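Local coordinates for protein xylanase inhibitor TL-XI (Triticum aestivum, PDB 3G7M) that inhibits xylanases in a noncompetitive manner and belongs to the small thaumatin-like proteins, a family associated with plant defence, at residues 3-9 with 145-150; 39-43 with 91-96; 97-101 with 113-119. The protein carries 4 engineered substitutions. One frame throughout, in Å; residues are numbered along the deposited sequence.

Contact 1 (3-9 with 145-150); sequences LTITNRC and LQIVFC
T6 N meets I147 O at 2.7 Å and almost in line, with 178° at the hydrogen. F149 N to T6 O, I147 N to T4 O, T4 N to L145 O and R8 N to F149 O continue the pairing, the last just beyond strand 3-7. T4 and T6 each bond to the residues flanking their bridge partners, Q146 and V148, which is the mark of parallel strands; the axes of 3-7 and 145-149 pass 4.7 Å apart at 15°. In the thaumatin-like β-sandwich, these two chain ends pair within the five-stranded sheet, flanked by strands 35-38 and 111-115. Just past the strands, C9 SG and C150 SG form a disulfide. Among side chains, Q146 turns CG opposite its own backbone N (chi1 -163°) and extends, bringing NE2 to T6 OG1 at 3.3 Å, within the amide plane. Apolar contacts occupy the face of L3, I5, L145, I147 and F149: I5 CG1 lies alongside I147 CG1 at 3.9 Å, while L3 CD1 meets L145 CB at 3.7 Å. I5 CG2 approaches F149 CE2 obliquely; I5 also packs on P15 and V17, and F149 on V13, of strand 13-19 in the other sheet.

Contact 2 (39-43 with 91-96); sequences DTPVI and VLQGNY
T40 OG1 and Y96 OH share the hydrogen bond that crosses this contact, at 3.2 Å, and either hydroxyl could be the donor. The two side chains come from opposite directions, and T40 OG1 lies at the ring edge, in its plane. For this T40 holds OG1 between its backbone N and carbonyl carbon (chi1 52°), which also leaves T40 CG2 near Y96 CE1, at 3.9 Å. The same ring has V91 CG2 at its edge and G94 O over one face, 3.7 Å above the plane and offset toward the rim. An alanine in place of Y96 would probably leave the T40 hydroxyl without this partner and open a gap beside V91 CG2. Segment 91-96 is the tip of the β-hairpin joining strands 86-91 and 95-101, closed by L92 N to N95 O at 2.8 Å; the positive phi of G94 (95°) suits a glycine. Segment 39-43, which leads from one sheet to the other, passes beside it. I43 CA makes a CA-H...O contact with V91 O at 3.3 Å, and V42 CG1 lies alongside Q93, 3.6 Å from OE1. Although V42 O is 2.9 Å from Q93 N, the angle is too poor for a hydrogen bond. Between these segments, then, the T40-Y96 hydroxyl pair is the hydrogen bond and the rest is packing and a CA-H...O contact; regular backbone pairing begins where V91 meets G44.

Contact 3 (97-101 with 113-119); sequences TYGVT and LKCSSGD
This contact lies in the interior of the thaumatin-like β-sandwich, where Y98 and V100 of strand 95-101, in the six-stranded sheet, face L113 and C115 of strand 111-115, in the five-stranded one. The segment axes approach to 7.7 Å and run at 166°, and no backbone hydrogen bond links them, as expected of strands facing each other from separate sheets. L113 sits across from Y98 and V100. Its CB meets Y98 CD2 at 3.8 Å as the two side chains slide past each other in opposite directions, and its CD1 reaches V100 CB, also at 3.8 Å, while CD2 lies by G99 O. On the opposite side of the ring from CD2, Y98 CE1 comes within 3.6 Å of C115 CB, oblique to the ring. C115 is itself tied by a disulfide to C138 of strand 135-139, so a covalent link joins the two sheets beside the tyrosine. With CG between its backbone N and carbonyl carbon (chi1 44°), Y98 carries its hydroxyl across the interior to the turn after strand 111-115, passing G118 CA. There Y98 OH donates to D119 O at 2.9 Å; the carbonyl oxygen lies at the ring edge, and the C=O...donor angle is 136°.

L145 is where the contacts meet. Its CD1 lies 3.6 Å from Y96 CG of contact 2, and its CD2 is 3.6 Å from Y98 CD1 of contact 3. Contacts 1 and 3, with centres about 12 Å apart, also share a sheet: Q146 N and K114 O, at 2.7 Å, probably form a hydrogen bond, and I147 CD1 packs on L113 CG. Contacts 1 and 2 are farther apart, about 18 Å between centres, yet L3 CB touches T40 CG2 at 3.8 Å. Contacts 2 and 3 follow one another on strand 95-101, and both are nested within the loop closed by contact 1. The bound sodium ion is about 13 Å from the I5 side chain.

Contact 1 (3-9 with 145-150)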
loop_
_atom_site.group_PDB
_atom_site.type_symbol
_atom_site.label_atom_id
_atom_site.label_comp_id
_atom_site.label_asym_id
_atom_site.label_seq_id
_atom_site.Cartn_x
_atom_site.Cartn_y
_atom_site.Cartn_z
ATOM N N LEU A 3 7.554 5.455 7.642
ATOM C CA LEU A 3 6.349 4.839 7.010
ATOM C C LEU A 3 5.818 3.622 7.806
ATOM O O LEU A 3 6.584 2.746 8.223
ATOM C CB LEU A 3 6.628 4.430 5.562
ATOM C CG LEU A 3 5.484 3.704 4.818
ATOM C CD1 LEU A 3 4.408 4.676 4.525
ATOM C CD2 LEU A 3 5.966 3.067 3.509
ATOM N N THR A 4 4.513 3.577 8.029
ATOM C CA THR A 4 3.943 2.508 8.828
ATOM C C THR A 4 2.724 2.008 8.095
ATOM O O THR A 4 1.849 2.791 7.748
ATOM C CB THR A 4 3.562 3.006 10.270
ATOM O OG1 THR A 4 4.627 3.797 10.821
ATOM C CG2 THR A 4 3.253 1.829 11.231
ATOM N N ILE A 5 2.666 0.708 7.842
ATOM C CA ILE A 5 1.466 0.082 7.246
ATOM C C ILE A 5 0.760 -0.806 8.274
ATOM O O ILE A 5 1.327 -1.771 8.768
ATOM C CB ILE A 5 1.807 -0.711 5.963
ATOM C CG1 ILE A 5 2.340 0.233 4.884
ATOM C CG2 ILE A 5 0.607 -1.500 5.458
ATOM C CD1 ILE A 5 3.258 -0.468 3.904
ATOM N N THR A 6 -0.474 -0.447 8.604
ATOM C CA THR A 6 -1.226 -1.084 9.682
ATOM C C THR A 6 -2.417 -1.868 9.123
ATOM O O THR A 6 -3.138 -1.403 8.229
ATOM C CB THR A 6 -1.728 -0.044 10.705
ATOM O OG1 THR A 6 -0.615 0.730 11.198
ATOM C CG2 THR A 6 -2.440 -0.709 11.866
ATOM N N ASN A 7 -2.610 -3.068 9.664
ATOM C CA ASN A 7 -3.764 -3.902 9.315
ATOM C C ASN A 7 -4.844 -3.892 10.396
ATOM O O ASN A 7 -4.637 -4.460 11.478
ATOM C CB ASN A 7 -3.305 -5.330 9.011
ATOM C CG ASN A 7 -4.446 -6.239 8.662
ATOM O OD1 ASN A 7 -5.461 -5.791 8.124
ATOM N ND2 ASN A 7 -4.287 -7.528 8.966
ATOM N N ARG A 8 -5.967 -3.198 10.094
ATOM C CA ARG A 8 -7.111 -3.113 11.027
ATOM C C ARG A 8 -8.326 -4.006 10.645
ATOM O O ARG A 8 -9.408 -3.894 11.237
ATOM C CB ARG A 8 -7.526 -1.658 11.325
ATOM C CG ARG A 8 -6.698 -1.040 12.453
ATOM C CD ARG A 8 -7.210 0.306 13.036
ATOM N NE ARG A 8 -6.450 0.642 14.266
ATOM C CZ ARG A 8 -5.318 1.370 14.314
ATOM N NH1 ARG A 8 -4.800 1.903 13.204
ATOM N NH2 ARG A 8 -4.704 1.579 15.490
ATOM N N CYS A 9 -8.122 -4.905 9.682
ATOM C CA CYS A 9 -9.108 -5.910 9.317
ATOM C C CYS A 9 -9.127 -7.100 10.298
ATOM O O CYS A 9 -8.170 -7.324 11.055
ATOM C CB CYS A 9 -8.808 -6.396 7.912
ATOM S SG CYS A 9 -8.410 -5.056 6.813
ATOM N N LEU A 145 4.199 8.903 8.065
ATOM C CA LEU A 145 3.169 8.366 7.174
ATOM C C LEU A 145 2.540 7.067 7.685
ATOM O O LEU A 145 3.265 6.164 8.180
ATOM C CB LEU A 145 3.765 8.078 5.803
ATOM C CG LEU A 145 4.003 9.253 4.853
ATOM C CD1 LEU A 145 4.701 8.755 3.623
ATOM C CD2 LEU A 145 2.670 9.887 4.456
ATOM N N GLN A 146 1.204 6.970 7.533
ATOM C CA GLN A 146 0.453 5.777 7.925
ATOM C C GLN A 146 -0.559 5.320 6.865
ATOM O O GLN A 146 -1.414 6.086 6.423
ATOM C CB GLN A 146 -0.236 5.997 9.264
ATOM C CG GLN A 146 -0.677 4.705 9.936
ATOM C CD GLN A 146 -1.131 4.915 11.377
ATOM O OE1 GLN A 146 -1.339 6.064 11.824
ATOM N NE2 GLN A 146 -1.284 3.802 12.116
ATOM N N ILE A 147 -0.443 4.057 6.463
ATOM C CA ILE A 147 -1.438 3.412 5.634
ATOM C C ILE A 147 -2.215 2.431 6.510
ATOM O O ILE A 147 -1.641 1.552 7.140
ATOM C CB ILE A 147 -0.793 2.651 4.499
ATOM C CG1 ILE A 147 0.353 3.449 3.876
ATOM C CG2 ILE A 147 -1.809 2.261 3.486
ATOM C CD1 ILE A 147 -0.054 4.686 3.115
ATOM N N VAL A 148 -3.527 2.591 6.570
ATOM C CA VAL A 148 -4.351 1.668 7.346
ATOM C C VAL A 148 -5.238 0.858 6.374
ATOM O O VAL A 148 -5.857 1.401 5.427
ATOM C CB VAL A 148 -5.190 2.411 8.475
ATOM C CG1 VAL A 148 -5.884 1.426 9.408
ATOM C CG2 VAL A 148 -4.313 3.346 9.287
ATOM N N PHE A 149 -5.282 -0.449 6.621
ATOM C CA PHE A 149 -6.312 -1.316 6.037
ATOM C C PHE A 149 -7.459 -1.491 7.016
ATOM O O PHE A 149 -7.233 -1.756 8.199
ATOM C CB PHE A 149 -5.749 -2.692 5.637
ATOM C CG PHE A 149 -4.609 -2.612 4.637
ATOM C CD1 PHE A 149 -4.864 -2.387 3.304
ATOM C CD2 PHE A 149 -3.282 -2.739 5.048
ATOM C CE1 PHE A 149 -3.851 -2.299 2.424
ATOM C CE2 PHE A 149 -2.269 -2.650 4.141
ATOM C CZ PHE A 149 -2.564 -2.434 2.830
ATOM N N CYS A 150 -8.678 -1.352 6.485
ATOM C CA CYS A 150 -9.932 -1.382 7.242
ATOM C C CYS A 150 -9.878 -0.336 8.366
ATOM O O CYS A 150 -9.863 -0.686 9.554
ATOM C CB CYS A 150 -10.296 -2.797 7.749
ATOM S SG CYS A 150 -10.224 -4.148 6.496
HETATM O O HOH W 1 4.100 6.237 10.759
#

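Contact 2 (39-43 with 91-96)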
loop_
_atom_site.group_PDB
_atom_site.type_symbol
_atom_site.label_atom_id
_atom_site.label_comp_id
_atom_site.label_asym_id
_atom_site.label_seq_id
_atom_site.Cartn_x
_atom_site.Cartn_y
_atom_site.Cartn_z
ATOM N N ASP A 39 11.281 2.098 6.319
ATOM C CA ASP A 39 12.145 3.237 6.106
ATOM C C ASP A 39 11.909 3.819 4.680
ATOM O O ASP A 39 11.685 3.046 3.724
ATOM C CB ASP A 39 13.572 2.776 6.322
ATOM C CG ASP A 39 14.463 3.879 6.727
ATOM O OD1 ASP A 39 14.124 5.054 6.370
ATOM O OD2 ASP A 39 15.524 3.583 7.333
ATOM N N THR A 40 11.927 5.159 4.535
ATOM C CA THR A 40 11.582 5.804 3.239
ATOM C C THR A 40 12.786 6.351 2.491
ATOM O O THR A 40 13.680 6.933 3.103
ATOM C CB THR A 40 10.668 7.012 3.414
ATOM O OG1 THR A 40 11.249 7.905 4.376
ATOM C CG2 THR A 40 9.310 6.604 3.870
ATOM N N PRO A 41 12.789 6.223 1.149
ATOM C CA PRO A 41 13.918 6.696 0.336
ATOM C C PRO A 41 13.951 8.217 0.261
ATOM O O PRO A 41 12.965 8.860 0.571
ATOM C CB PRO A 41 13.633 6.100 -1.055
ATOM C CG PRO A 41 12.149 6.018 -1.125
ATOM C CD PRO A 41 11.688 5.690 0.298
ATOM N N VAL A 42 15.092 8.768 -0.140
ATOM C CA VAL A 42 15.259 10.199 -0.298
ATOM C C VAL A 42 14.457 10.713 -1.471
ATOM O O VAL A 42 14.087 11.880 -1.481
ATOM C CB VAL A 42 16.762 10.641 -0.472
ATOM C CG1 VAL A 42 17.482 10.689 0.887
ATOM C CG2 VAL A 42 17.532 9.772 -1.506
ATOM N N ILE A 43 14.217 9.841 -2.459
ATOM C CA ILE A 43 13.528 10.185 -3.719
ATOM C C ILE A 43 12.769 8.984 -4.286
ATOM O O ILE A 43 13.074 7.832 -3.967
ATOM C CB ILE A 43 14.538 10.751 -4.800
ATOM C CG1 ILE A 43 13.785 11.463 -5.947
ATOM C CG2 ILE A 43 15.542 9.654 -5.300
ATOM C CD1 ILE A 43 14.684 12.232 -6.946
ATOM N N VAL A 91 8.178 10.481 -2.709
ATOM C CA VAL A 91 9.007 11.179 -1.735
ATOM C C VAL A 91 9.995 12.155 -2.393
ATOM O O VAL A 91 10.679 11.793 -3.350
ATOM C CB VAL A 91 9.767 10.156 -0.858
ATOM C CG1 VAL A 91 10.558 10.851 0.267
ATOM C CG2 VAL A 91 8.780 9.138 -0.266
ATOM N N LEU A 92 10.025 13.397 -1.898
ATOM C CA LEU A 92 11.216 14.281 -1.997
ATOM C C LEU A 92 12.016 14.223 -0.671
ATOM O O LEU A 92 11.470 13.877 0.376
ATOM C CB LEU A 92 10.849 15.748 -2.305
ATOM C CG LEU A 92 12.087 16.744 -2.343
ATOM C CD1 LEU A 92 13.062 16.474 -3.526
ATOM C CD2 LEU A 92 11.651 18.246 -2.397
ATOM N N GLN A 93 13.304 14.542 -0.701
ATOM C CA GLN A 93 14.079 14.582 0.533
ATOM C C GLN A 93 13.247 15.323 1.601
ATOM O O GLN A 93 13.147 16.586 1.567
ATOM C CB GLN A 93 15.446 15.295 0.303
ATOM C CG GLN A 93 16.553 14.410 -0.342
ATOM C CD GLN A 93 17.989 14.847 0.065
ATOM O OE1 GLN A 93 18.827 14.002 0.390
ATOM N NE2 GLN A 93 18.270 16.164 0.054
ATOM N N GLY A 94 12.645 14.543 2.518
ATOM C CA GLY A 94 11.804 15.108 3.600
ATOM C C GLY A 94 10.285 15.191 3.378
ATOM O O GLY A 94 9.500 14.795 4.286
ATOM N N ASN A 95 9.882 15.720 2.181
ATOM C CA ASN A 95 8.449 15.885 1.772
ATOM C C ASN A 95 7.768 14.648 1.165
ATOM O O ASN A 95 8.380 13.904 0.373
ATOM C CB ASN A 95 8.323 17.015 0.770
ATOM C CG ASN A 95 8.618 18.345 1.384
ATOM O OD1 ASN A 95 7.874 19.310 1.178
ATOM N ND2 ASN A 95 9.706 18.417 2.153
ATOM N N TYR A 96 6.497 14.441 1.524
ATOM C CA TYR A 96 5.771 13.261 1.088
ATOM C C TYR A 96 4.509 13.730 0.390
ATOM O O TYR A 96 3.937 14.739 0.767
ATOM C CB TYR A 96 5.384 12.343 2.281
ATOM C CG TYR A 96 6.518 11.814 3.172
ATOM C CD1 TYR A 96 7.455 10.893 2.674
ATOM C CD2 TYR A 96 6.633 12.210 4.536
ATOM C CE1 TYR A 96 8.500 10.410 3.495
ATOM C CE2 TYR A 96 7.675 11.727 5.357
ATOM C CZ TYR A 96 8.594 10.829 4.833
ATOM O OH TYR A 96 9.621 10.383 5.641
#

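Contact 3 (97-101 with 113-119)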
loop_
_atom_site.group_PDB
_atom_site.type_symbol
_atom_site.label_atom_id
_atom_site.label_comp_id
_atom_site.label_asym_id
_atom_site.label_seq_id
_atom_site.Cartn_x
_atom_site.Cartn_y
_atom_site.Cartn_z
ATOM N N THR A 97 4.074 13.003 -0.637
ATOM C CA THR A 97 2.721 13.142 -1.215
ATOM C C THR A 97 2.178 11.753 -1.274
ATOM O O THR A 97 2.916 10.812 -1.589
ATOM C CB THR A 97 2.725 13.688 -2.663
ATOM O OG1 THR A 97 3.591 12.891 -3.493
ATOM C CG2 THR A 97 3.255 15.131 -2.700
ATOM N N TYR A 98 0.898 11.604 -0.960
ATOM C CA TYR A 98 0.291 10.267 -0.898
ATOM C C TYR A 98 -1.094 10.233 -1.560
ATOM O O TYR A 98 -1.958 11.034 -1.250
ATOM C CB TYR A 98 0.261 9.741 0.550
ATOM C CG TYR A 98 -0.188 10.768 1.578
ATOM C CD1 TYR A 98 0.680 11.735 2.060
ATOM C CD2 TYR A 98 -1.488 10.770 2.055
ATOM C CE1 TYR A 98 0.266 12.670 2.964
ATOM C CE2 TYR A 98 -1.913 11.721 2.964
ATOM C CZ TYR A 98 -1.029 12.668 3.416
ATOM O OH TYR A 98 -1.445 13.617 4.335
ATOM N N GLY A 99 -1.284 9.323 -2.507
ATOM C CA GLY A 99 -2.527 9.250 -3.275
ATOM C C GLY A 99 -3.016 7.826 -3.359
ATOM O O GLY A 99 -2.289 6.892 -3.034
ATOM N N VAL A 100 -4.260 7.648 -3.777
ATOM C CA VAL A 100 -4.857 6.335 -3.715
ATOM C C VAL A 100 -5.927 6.305 -4.752
ATOM O O VAL A 100 -6.500 7.339 -5.076
ATOM C CB VAL A 100 -5.436 6.041 -2.258
ATOM C CG1 VAL A 100 -6.595 6.999 -1.890
ATOM C CG2 VAL A 100 -5.827 4.532 -2.052
ATOM N N THR A 101 -6.198 5.114 -5.271
ATOM C CA THR A 101 -7.345 4.881 -6.167
ATOM C C THR A 101 -8.099 3.594 -5.868
ATOM O O THR A 101 -7.524 2.630 -5.395
ATOM C CB THR A 101 -6.905 4.852 -7.624
ATOM O OG1 THR A 101 -8.058 4.570 -8.451
ATOM C CG2 THR A 101 -5.837 3.792 -7.854
ATOM N N LEU A 113 -4.938 6.596 3.976
ATOM C CA LEU A 113 -3.573 7.129 3.976
ATOM C C LEU A 113 -3.580 8.399 4.787
ATOM O O LEU A 113 -4.399 9.308 4.532
ATOM C CB LEU A 113 -3.106 7.423 2.557
ATOM C CG LEU A 113 -2.813 6.194 1.674
ATOM C CD1 LEU A 113 -4.103 5.479 1.206
ATOM C CD2 LEU A 113 -1.993 6.593 0.460
ATOM N N LYS A 114 -2.702 8.459 5.784
ATOM C CA LYS A 114 -2.579 9.672 6.594
ATOM C C LYS A 114 -1.145 10.070 6.995
ATOM O O LYS A 114 -0.258 9.228 7.134
ATOM C CB LYS A 114 -3.521 9.636 7.822
ATOM C CG LYS A 114 -3.360 8.429 8.726
ATOM C CD LYS A 114 -4.422 8.384 9.823
ATOM C CE LYS A 114 -5.733 7.840 9.262
ATOM N NZ LYS A 114 -6.722 7.668 10.336
ATOM N N CYS A 115 -0.946 11.376 7.172
ATOM C CA CYS A 115 0.313 11.915 7.621
ATOM C C CYS A 115 0.128 12.698 8.910
ATOM O O CYS A 115 -0.907 13.356 9.100
ATOM C CB CYS A 115 0.902 12.819 6.553
ATOM S SG CYS A 115 2.669 12.998 6.739
ATOM N N SER A 116 1.144 12.635 9.782
ATOM C CA SER A 116 1.120 13.339 11.057
ATOM C C SER A 116 1.166 14.866 10.875
ATOM O O SER A 116 0.866 15.627 11.798
ATOM C CB SER A 116 2.267 12.850 11.946
ATOM O OG SER A 116 3.531 13.052 11.335
ATOM N N SER A 117 1.532 15.284 9.663
ATOM C CA SER A 117 1.593 16.687 9.272
ATOM C C SER A 117 0.541 17.046 8.224
ATOM O O SER A 117 0.249 18.234 7.977
ATOM C CB SER A 117 2.996 17.014 8.733
ATOM O OG SER A 117 3.923 16.792 9.773
ATOM N N GLY A 118 -0.044 16.011 7.620
ATOM C CA GLY A 118 -0.990 16.243 6.571
ATOM C C GLY A 118 -2.386 15.877 6.974
ATOM O O GLY A 118 -2.623 15.476 8.115
ATOM N N ASP A 119 -3.302 16.014 6.021
ATOM C CA ASP A 119 -4.681 15.682 6.239
ATOM C C ASP A 119 -4.949 14.273 5.787
ATOM O O ASP A 119 -4.262 13.741 4.936
ATOM C CB ASP A 119 -5.569 16.630 5.459
ATOM C CG ASP A 119 -5.462 18.032 5.947
ATOM O OD1 ASP A 119 -5.349 18.213 7.169
ATOM O OD2 ASP A 119 -5.487 18.957 5.114
#